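Local coordinates for protein NAD nucleotidase (Haemophilus influenzae, PDB 3ZTV) that degrades NAD in the periplasm to adenosine and nicotinamide riboside, acting both as a pyrophosphatase and as a 5'-nucleotidase, at residues Y97-N102 with I199-A204; I156-V161 with Y177-T182; I222-S227 with V259-G264. All blocks are in the same frame, centred on the assembly; numbering follows the deposited sequence.

Contact 1: Y97-N102 with I199-A204; sequences YFTLGN and ILLSHA. With ZN (zinc ion), chain B.
Tyr97 meets Leu201 through its first side-chain carbon: CB lies 4.1 Å from Leu201 CD2. The ring then leads away, and its hydroxyl is hydrogen-bonded to Asp144. Thr99 faces the same leucine. Its CB sits 3.9 Å from Leu201 CG, and the two side chains run antiparallel alongside each other. The hydroxyl of Thr99 lies anti to the backbone N (chi1 -157°) and bonds to Leu124 O, while CG2 turns to the backbone between Leu201 and His203. The Leu100 carbonyl O is 3.5 Å from His203 CB. Gly101 puts its CA over one face of the His203 imidazole, 3.6 Å from the ring centroid, in a CH-pi contact. Asn102 approaches the edge of the same ring, and its OD1 binds a zinc ion at 2.0 Å. Asp70, Asp226 and a water also bind this ion. His203 is probably a further ligand, although the modelled ring, doubtfully, turns a carbon to the zinc and NE2 to Asp20. Strands 97-99 and 199-203 belong to different sheets, with their axes 7.5 Å apart at an angle of 43°. This is the beta-sandwich core of a calcineurin-like phosphoesterase, whose two-metal site lies at the C-terminal ends of these strands.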
loop_
_atom_site.group_PDB
_atom_site.type_symbol
_atom_site.label_atom_id
_atom_site.label_comp_id
_atom_site.label_asym_id
_atom_site.label_seq_id
_atom_site.Cartn_x
_atom_site.Cartn_y
_atom_site.Cartn_z
ATOM N N TYR A 97 13.770 -24.297 -0.149
ATOM C CA TYR A 97 12.597 -23.425 -0.004
ATOM C C TYR A 97 11.758 -23.365 -1.262
ATOM O O TYR A 97 12.287 -23.440 -2.374
ATOM C CB TYR A 97 13.001 -21.988 0.368
ATOM C CG TYR A 97 13.878 -21.892 1.603
ATOM C CD1 TYR A 97 13.326 -21.941 2.878
ATOM C CD2 TYR A 97 15.260 -21.749 1.497
ATOM C CE1 TYR A 97 14.125 -21.870 4.005
ATOM C CE2 TYR A 97 16.061 -21.674 2.623
ATOM C CZ TYR A 97 15.493 -21.727 3.867
ATOM O OH TYR A 97 16.306 -21.647 4.972
ATOM N N PHE A 98 10.450 -23.215 -1.058
ATOM C CA PHE A 98 9.449 -23.034 -2.105
ATOM C C PHE A 98 8.647 -21.803 -1.708
ATOM O O PHE A 98 8.306 -21.644 -0.527
ATOM C CB PHE A 98 8.535 -24.264 -2.101
ATOM C CG PHE A 98 7.284 -24.155 -2.955
ATOM C CD1 PHE A 98 7.346 -23.986 -4.329
ATOM C CD2 PHE A 98 6.034 -24.306 -2.364
ATOM C CE1 PHE A 98 6.182 -23.922 -5.092
ATOM C CE2 PHE A 98 4.884 -24.255 -3.121
ATOM C CZ PHE A 98 4.951 -24.075 -4.482
ATOM N N THR A 99 8.346 -20.923 -2.660
ATOM C CA THR A 99 7.431 -19.814 -2.380
ATOM C C THR A 99 6.116 -20.020 -3.144
ATOM O O THR A 99 6.090 -20.631 -4.211
ATOM C CB THR A 99 8.064 -18.414 -2.668
ATOM O OG1 THR A 99 7.382 -17.416 -1.897
ATOM C CG2 THR A 99 7.983 -18.066 -4.138
ATOM N N LEU A 100 5.029 -19.520 -2.572
ATOM C CA LEU A 100 3.731 -19.605 -3.240
ATOM C C LEU A 100 3.652 -18.735 -4.487
ATOM O O LEU A 100 4.076 -17.575 -4.469
ATOM C CB LEU A 100 2.607 -19.208 -2.271
ATOM C CG LEU A 100 2.506 -19.979 -0.958
ATOM C CD1 LEU A 100 1.434 -19.352 -0.084
ATOM C CD2 LEU A 100 2.205 -21.450 -1.242
ATOM N N GLY A 101 3.117 -19.309 -5.561
ATOM C CA GLY A 101 2.760 -18.543 -6.735
ATOM C C GLY A 101 1.282 -18.203 -6.764
ATOM O O GLY A 101 0.582 -18.270 -5.727
ATOM N N ASN A 102 0.805 -17.810 -7.941
ATOM C CA ASN A 102 -0.598 -17.470 -8.106
ATOM C C ASN A 102 -1.453 -18.704 -8.327
ATOM O O ASN A 102 -2.554 -18.817 -7.773
ATOM C CB ASN A 102 -0.842 -16.420 -9.207
ATOM C CG ASN A 102 -0.241 -16.803 -10.548
ATOM O OD1 ASN A 102 0.910 -17.194 -10.619
ATOM N ND2 ASN A 102 -1.009 -16.668 -11.612
ATOM N N ILE A 199 18.082 -12.612 0.516
ATOM C CA ILE A 199 17.585 -13.168 -0.732
ATOM C C ILE A 199 16.066 -13.060 -0.727
ATOM O O ILE A 199 15.419 -13.391 0.272
ATOM C CB ILE A 199 17.921 -14.673 -0.839
ATOM C CG1 ILE A 199 19.410 -14.926 -0.601
ATOM C CG2 ILE A 199 17.440 -15.251 -2.180
ATOM C CD1 ILE A 199 20.303 -14.246 -1.572
ATOM N N LEU A 200 15.497 -12.587 -1.830
ATOM C CA LEU A 200 14.047 -12.531 -1.979
ATOM C C LEU A 200 13.638 -13.572 -3.033
ATOM O O LEU A 200 14.100 -13.530 -4.179
ATOM C CB LEU A 200 13.634 -11.124 -2.412
ATOM C CG LEU A 200 12.142 -10.854 -2.585
ATOM C CD1 LEU A 200 11.438 -10.948 -1.243
ATOM C CD2 LEU A 200 11.916 -9.489 -3.216
ATOM N N LEU A 201 12.806 -14.520 -2.620
ATOM C CA LEU A 201 12.278 -15.582 -3.478
ATOM C C LEU A 201 10.850 -15.161 -3.827
ATOM O O LEU A 201 9.927 -15.295 -3.009
ATOM C CB LEU A 201 12.305 -16.914 -2.726
ATOM C CG LEU A 201 11.855 -18.158 -3.491
ATOM C CD1 LEU A 201 12.668 -18.370 -4.770
ATOM C CD2 LEU A 201 11.919 -19.384 -2.606
ATOM N N SER A 202 10.687 -14.584 -5.012
ATOM C CA SER A 202 9.496 -13.803 -5.342
ATOM C C SER A 202 8.786 -14.210 -6.623
ATOM O O SER A 202 9.335 -14.119 -7.720
ATOM C CB SER A 202 9.838 -12.316 -5.428
ATOM O OG SER A 202 8.738 -11.590 -5.959
ATOM N N HIS A 203 7.526 -14.634 -6.448
ATOM C CA HIS A 203 6.607 -14.880 -7.559
ATOM C C HIS A 203 5.894 -13.609 -8.033
ATOM O O HIS A 203 4.805 -13.688 -8.634
ATOM C CB HIS A 203 5.550 -15.951 -7.230
ATOM C CG HIS A 203 5.124 -16.741 -8.433
ATOM N ND1 HIS A 203 4.021 -16.451 -9.221
ATOM C CD2 HIS A 203 5.723 -17.802 -9.012
ATOM C CE1 HIS A 203 3.959 -17.323 -10.220
ATOM N NE2 HIS A 203 4.977 -18.153 -10.108
ATOM N N ALA A 204 6.479 -12.440 -7.773
ATOM C CA ALA A 204 5.842 -11.190 -8.202
ATOM C C ALA A 204 5.942 -10.933 -9.702
ATOM O O ALA A 204 5.257 -10.039 -10.211
ATOM C CB ALA A 204 6.413 -9.991 -7.435
HETATM ZN ZN ZN B . 2.572 -17.421 -11.793
HETATM O O HOH W 1 2.680 -17.732 -13.772
#

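Contact 2: I156-V161 with Y177-T182; sequences IGLDTV and YDEIAT
Glu179 reaches Val161 because its CG lies beside its own backbone N (chi1 -60°) and the chain bends at the next bond (chi2 94°). This carries the carboxylate from the first turn of the helix to the loop after strand 156-159. There OE2 of Glu179 accepts a hydrogen bond of 2.9 Å from Val161 N. The N-H comes from above the carboxylate plane, about 50° out of it. Water 2 also donates to Glu179 OE2 and makes a weak, longer bond to Thr160 OG1. Two bonds therefore grip this oxygen and help to fix the turn of the carboxylate. The first torsion also sets Glu179 CG 3.5 Å from the Asp159 carbonyl O. Val161 CG2 packs against the acid carbon, 3.6 Å from Glu179 CD, and is only 3.2 Å from Tyr177 O.

Leu158 makes the apolar part of the contact. Its CD2 touches Glu179 CB at 4.0 Å, and its CD1 touches Thr182 CG2 at 3.8 Å. Thr182 OG1 donates to Asp178 O, and its CG2, anti to the backbone N, is the branch that meets the leucine. Asp178 is the N-cap, with OD2 accepting from Ala181 N at 2.9 Å.

Tyr177, Ala181 and Thr182 also pack against the second subunit. The contact joins the start of helix 179-191 to the end of strand 151-159, which pairs with strand 198-203. Helix 206-215 packs beside it, with Ile212 touching Leu158.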
loop_
_atom_site.group_PDB
_atom_site.type_symbol
_atom_site.label_atom_id
_atom_site.label_comp_id
_atom_site.label_asym_id
_atom_site.label_seq_id
_atom_site.Cartn_x
_atom_site.Cartn_y
_atom_site.Cartn_z
ATOM N N ILE A 156 13.394 -14.362 2.129
ATOM C CA ILE A 156 12.029 -13.862 2.291
ATOM C C ILE A 156 11.197 -14.353 1.110
ATOM O O ILE A 156 11.639 -14.254 -0.033
ATOM C CB ILE A 156 12.013 -12.311 2.272
ATOM C CG1 ILE A 156 12.896 -11.725 3.372
ATOM C CG2 ILE A 156 10.596 -11.752 2.378
ATOM C CD1 ILE A 156 13.234 -10.278 3.124
ATOM N N GLY A 157 9.996 -14.879 1.359
ATOM C CA GLY A 157 9.131 -15.285 0.265
ATOM C C GLY A 157 8.159 -14.181 -0.116
ATOM O O GLY A 157 7.797 -13.360 0.731
ATOM N N LEU A 158 7.692 -14.173 -1.363
ATOM C CA LEU A 158 6.773 -13.131 -1.828
ATOM C C LEU A 158 5.923 -13.625 -2.996
ATOM O O LEU A 158 6.437 -14.318 -3.882
ATOM C CB LEU A 158 7.561 -11.881 -2.260
ATOM C CG LEU A 158 6.845 -10.522 -2.218
ATOM C CD1 LEU A 158 6.645 -10.043 -0.785
ATOM C CD2 LEU A 158 7.643 -9.478 -3.008
ATOM N N ASP A 159 4.652 -13.226 -3.024
ATOM C CA ASP A 159 3.740 -13.596 -4.112
ATOM C C ASP A 159 3.216 -12.377 -4.845
ATOM O O ASP A 159 3.196 -11.262 -4.311
ATOM C CB ASP A 159 2.547 -14.370 -3.540
ATOM C CG ASP A 159 1.936 -15.384 -4.520
ATOM O OD1 ASP A 159 2.223 -15.374 -5.741
ATOM O OD2 ASP A 159 1.122 -16.218 -4.037
ATOM N N THR A 160 2.816 -12.586 -6.090
ATOM C CA THR A 160 2.074 -11.585 -6.830
ATOM C C THR A 160 0.681 -11.407 -6.207
ATOM O O THR A 160 0.028 -12.389 -5.822
ATOM C CB THR A 160 2.009 -11.952 -8.321
ATOM O OG1 THR A 160 1.441 -10.856 -9.052
ATOM C CG2 THR A 160 1.227 -13.265 -8.583
ATOM N N VAL A 161 0.233 -10.162 -6.069
ATOM C CA VAL A 161 -0.999 -9.857 -5.335
ATOM C C VAL A 161 -2.246 -9.816 -6.222
ATOM O O VAL A 161 -3.100 -10.709 -6.135
ATOM C CB VAL A 161 -0.867 -8.565 -4.492
ATOM C CG1 VAL A 161 -2.205 -8.201 -3.873
ATOM C CG2 VAL A 161 0.196 -8.755 -3.406
ATOM N N TYR A 177 -0.733 -8.502 0.965
ATOM C CA TYR A 177 -0.102 -7.201 1.182
ATOM C C TYR A 177 0.808 -6.808 0.017
ATOM O O TYR A 177 1.408 -7.663 -0.652
ATOM C CB TYR A 177 0.627 -7.199 2.533
ATOM C CG TYR A 177 -0.379 -7.356 3.650
ATOM C CD1 TYR A 177 -1.037 -6.248 4.177
ATOM C CD2 TYR A 177 -0.743 -8.615 4.122
ATOM C CE1 TYR A 177 -1.997 -6.388 5.170
ATOM C CE2 TYR A 177 -1.699 -8.764 5.114
ATOM C CZ TYR A 177 -2.325 -7.652 5.631
ATOM O OH TYR A 177 -3.295 -7.810 6.606
ATOM N N ASP A 178 0.899 -5.499 -0.214
ATOM C CA ASP A 178 1.688 -4.942 -1.302
ATOM C C ASP A 178 3.092 -5.524 -1.388
ATOM O O ASP A 178 3.798 -5.632 -0.378
ATOM C CB ASP A 178 1.774 -3.424 -1.148
ATOM C CG ASP A 178 2.521 -2.776 -2.283
ATOM O OD1 ASP A 178 1.986 -2.749 -3.411
ATOM O OD2 ASP A 178 3.642 -2.282 -2.044
ATOM N N GLU A 179 3.491 -5.888 -2.604
ATOM C CA GLU A 179 4.799 -6.497 -2.845
ATOM C C GLU A 179 5.971 -5.599 -2.429
ATOM O O GLU A 179 6.863 -6.040 -1.705
ATOM C CB GLU A 179 4.962 -6.883 -4.327
ATOM C CG GLU A 179 3.938 -7.906 -4.879
ATOM C CD GLU A 179 2.725 -7.265 -5.558
ATOM O OE1 GLU A 179 2.375 -6.100 -5.214
ATOM O OE2 GLU A 179 2.120 -7.933 -6.444
ATOM N N ILE A 180 5.987 -4.355 -2.914
ATOM C CA ILE A 180 7.078 -3.429 -2.592
ATOM C C ILE A 180 7.138 -3.127 -1.095
ATOM O O ILE A 180 8.208 -3.218 -0.480
ATOM C CB ILE A 180 6.961 -2.119 -3.409
ATOM C CG1 ILE A 180 7.236 -2.414 -4.888
ATOM C CG2 ILE A 180 7.899 -1.037 -2.863
ATOM C CD1 ILE A 180 6.948 -1.262 -5.826
ATOM N N ALA A 181 6.006 -2.772 -0.492
ATOM C CA ALA A 181 6.020 -2.463 0.934
ATOM C C ALA A 181 6.477 -3.657 1.759
ATOM O O ALA A 181 7.287 -3.532 2.672
ATOM C CB ALA A 181 4.661 -1.970 1.413
ATOM N N THR A 182 5.955 -4.835 1.452
ATOM C CA THR A 182 6.341 -6.009 2.224
ATOM C C THR A 182 7.838 -6.283 2.109
ATOM O O THR A 182 8.504 -6.581 3.104
ATOM C CB THR A 182 5.527 -7.271 1.830
ATOM O OG1 THR A 182 4.129 -7.033 2.062
ATOM C CG2 THR A 182 6.008 -8.489 2.625
HETATM O O HOH W 2 3.416 -8.194 -8.975
#

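Contact 3: I222-S227 with V259-G264; sequences IVTGDS and VFVMEG. With ZN (zinc ion), chain B.
Ser227 and Glu263 make a short hydrogen bond, the serine OG donating to Glu263 OE1 at 2.5 Å. The hydroxyl comes on the syn side of the carboxylate, 27° out of its plane. Glu263 arrives there as an extended chain, its CG anti to the backbone N (chi1 -166°). On the way its CG passes 3.3 Å from the Thr224 carbonyl O.

Behind this the two strands run parallel. Ile222 N bonds to Phe260 O at 2.7 Å, Met262 N to Ile222 O at 3.2 Å, and Thr224 N to Met262 O at 2.9 Å. Ile222 and Val261 pack on one face of the sheet, and Ile222 CD1 also reaches Val259 CG1. On the other, Val223 CG2 meets the end methyl of Met262, CE, at 3.9 Å, the two side chains running alongside each other.

Further out, His228 N donates to Glu263 OE2 and Tyr229 N to Glu263 OE1. The buried carboxylate thus holds the turn that follows strand 222-224. Asp226 in that turn binds zinc through OD1 and makes a salt bridge to Lys163 through OD2. The several donors around Glu263 would be consistent with a negatively charged side chain that helps to position this metal-binding turn.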
loop_
_atom_site.group_PDB
_atom_site.type_symbol
_atom_site.label_atom_id
_atom_site.label_comp_id
_atom_site.label_asym_id
_atom_site.label_seq_id
_atom_site.Cartn_x
_atom_site.Cartn_y
_atom_site.Cartn_z
ATOM N N ILE A 222 17.154 -11.323 -6.158
ATOM C CA ILE A 222 15.724 -11.616 -6.290
ATOM C C ILE A 222 15.507 -12.744 -7.302
ATOM O O ILE A 222 15.616 -12.555 -8.523
ATOM C CB ILE A 222 14.905 -10.369 -6.689
ATOM C CG1 ILE A 222 15.237 -9.174 -5.778
ATOM C CG2 ILE A 222 13.414 -10.697 -6.687
ATOM C CD1 ILE A 222 14.553 -7.876 -6.164
ATOM N N VAL A 223 15.186 -13.919 -6.776
ATOM C CA VAL A 223 14.976 -15.137 -7.548
ATOM C C VAL A 223 13.507 -15.143 -7.942
ATOM O O VAL A 223 12.630 -15.115 -7.069
ATOM C CB VAL A 223 15.322 -16.383 -6.692
ATOM C CG1 VAL A 223 15.137 -17.682 -7.494
ATOM C CG2 VAL A 223 16.750 -16.272 -6.130
ATOM N N THR A 224 13.251 -15.146 -9.248
ATOM C CA THR A 224 11.952 -14.765 -9.806
ATOM C C THR A 224 11.100 -15.921 -10.336
ATOM O O THR A 224 11.619 -16.882 -10.931
ATOM C CB THR A 224 12.178 -13.759 -10.953
ATOM O OG1 THR A 224 12.806 -12.582 -10.428
ATOM C CG2 THR A 224 10.900 -13.364 -11.651
ATOM N N GLY A 225 9.792 -15.782 -10.134
ATOM C CA GLY A 225 8.799 -16.551 -10.862
ATOM C C GLY A 225 7.661 -15.681 -11.348
ATOM O O GLY A 225 7.580 -14.496 -11.009
ATOM N N ASP A 226 6.798 -16.302 -12.151
ATOM C CA ASP A 226 5.528 -15.773 -12.691
ATOM C C ASP A 226 5.541 -15.336 -14.140
ATOM O O ASP A 226 4.542 -15.530 -14.840
ATOM C CB ASP A 226 4.859 -14.686 -11.831
ATOM C CG ASP A 226 3.415 -14.408 -12.272
ATOM O OD1 ASP A 226 2.557 -15.308 -12.187
ATOM O OD2 ASP A 226 3.112 -13.277 -12.722
ATOM N N SER A 227 6.634 -14.716 -14.578
ATOM C CA SER A 227 6.719 -14.193 -15.940
ATOM C C SER A 227 7.144 -15.229 -16.992
ATOM O O SER A 227 6.917 -15.017 -18.183
ATOM C CB SER A 227 7.637 -12.956 -15.988
ATOM O OG SER A 227 8.733 -13.034 -15.067
ATOM N N VAL A 259 21.945 -5.126 -6.954
ATOM C CA VAL A 259 20.880 -6.109 -6.776
ATOM C C VAL A 259 20.831 -6.955 -8.044
ATOM O O VAL A 259 20.832 -6.411 -9.157
ATOM C CB VAL A 259 19.497 -5.437 -6.592
ATOM C CG1 VAL A 259 18.423 -6.494 -6.258
ATOM C CG2 VAL A 259 19.524 -4.332 -5.511
ATOM N N PHE A 260 20.746 -8.272 -7.881
ATOM C CA PHE A 260 20.678 -9.185 -9.026
ATOM C C PHE A 260 19.297 -9.828 -9.106
ATOM O O PHE A 260 18.720 -10.176 -8.079
ATOM C CB PHE A 260 21.788 -10.230 -8.919
ATOM C CG PHE A 260 23.153 -9.617 -8.930
ATOM C CD1 PHE A 260 23.756 -9.281 -10.132
ATOM C CD2 PHE A 260 23.807 -9.303 -7.749
ATOM C CE1 PHE A 260 25.009 -8.670 -10.163
ATOM C CE2 PHE A 260 25.068 -8.692 -7.772
ATOM C CZ PHE A 260 25.662 -8.381 -8.977
ATOM N N VAL A 261 18.765 -9.938 -10.321
ATOM C CA VAL A 261 17.421 -10.476 -10.553
ATOM C C VAL A 261 17.491 -11.520 -11.660
ATOM O O VAL A 261 18.099 -11.280 -12.710
ATOM C CB VAL A 261 16.469 -9.348 -11.019
ATOM C CG1 VAL A 261 15.070 -9.889 -11.320
ATOM C CG2 VAL A 261 16.422 -8.210 -9.996
ATOM N N MET A 262 16.875 -12.679 -11.460
ATOM C CA MET A 262 16.875 -13.683 -12.521
ATOM C C MET A 262 15.716 -14.664 -12.392
ATOM O O MET A 262 15.265 -14.958 -11.287
ATOM C CB MET A 262 18.210 -14.440 -12.590
ATOM C CG MET A 262 18.461 -15.434 -11.478
ATOM S SD MET A 262 18.785 -14.705 -9.861
ATOM C CE MET A 262 19.397 -16.163 -9.010
ATOM N N GLU A 263 15.255 -15.167 -13.542
ATOM C CA GLU A 263 14.216 -16.193 -13.639
ATOM C C GLU A 263 14.796 -17.381 -14.413
ATOM O O GLU A 263 15.869 -17.264 -15.043
ATOM C CB GLU A 263 12.989 -15.626 -14.359
ATOM C CG GLU A 263 11.725 -16.460 -14.242
ATOM C CD GLU A 263 10.477 -15.713 -14.663
ATOM O OE1 GLU A 263 10.560 -14.749 -15.443
ATOM O OE2 GLU A 263 9.382 -16.091 -14.205
ATOM N N GLY A 264 14.086 -18.513 -14.373
ATOM C CA GLY A 264 14.525 -19.748 -15.007
ATOM C C GLY A 264 13.525 -20.303 -16.013
ATOM O O GLY A 264 13.207 -21.500 -16.013
HETATM ZN ZN ZN B . 2.572 -17.421 -11.793
HETATM O O HOH W 1 2.680 -17.732 -13.772
#

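In the fold
From the N terminus, strand 97-99 comes first, in one sheet of the sandwich. Contact 1 closes the long loop from it to strand 198-203, in the facing sheet. Contact 2 is nested inside that loop. It joins strand 151-159 to helix 179-191, the helix that leads into strand 198-203. Contact 3 follows in series and closes the loop between neighbouring strands 221-224 and 258-263. Strand 198-203 lies between strands 151-159 and 221-224, so one sheet runs through all three contacts. Contacts 1 and 3 share a zinc ion and its water. Contact 2 lies on the helix-covered side and touches contact 1 but not contact 3.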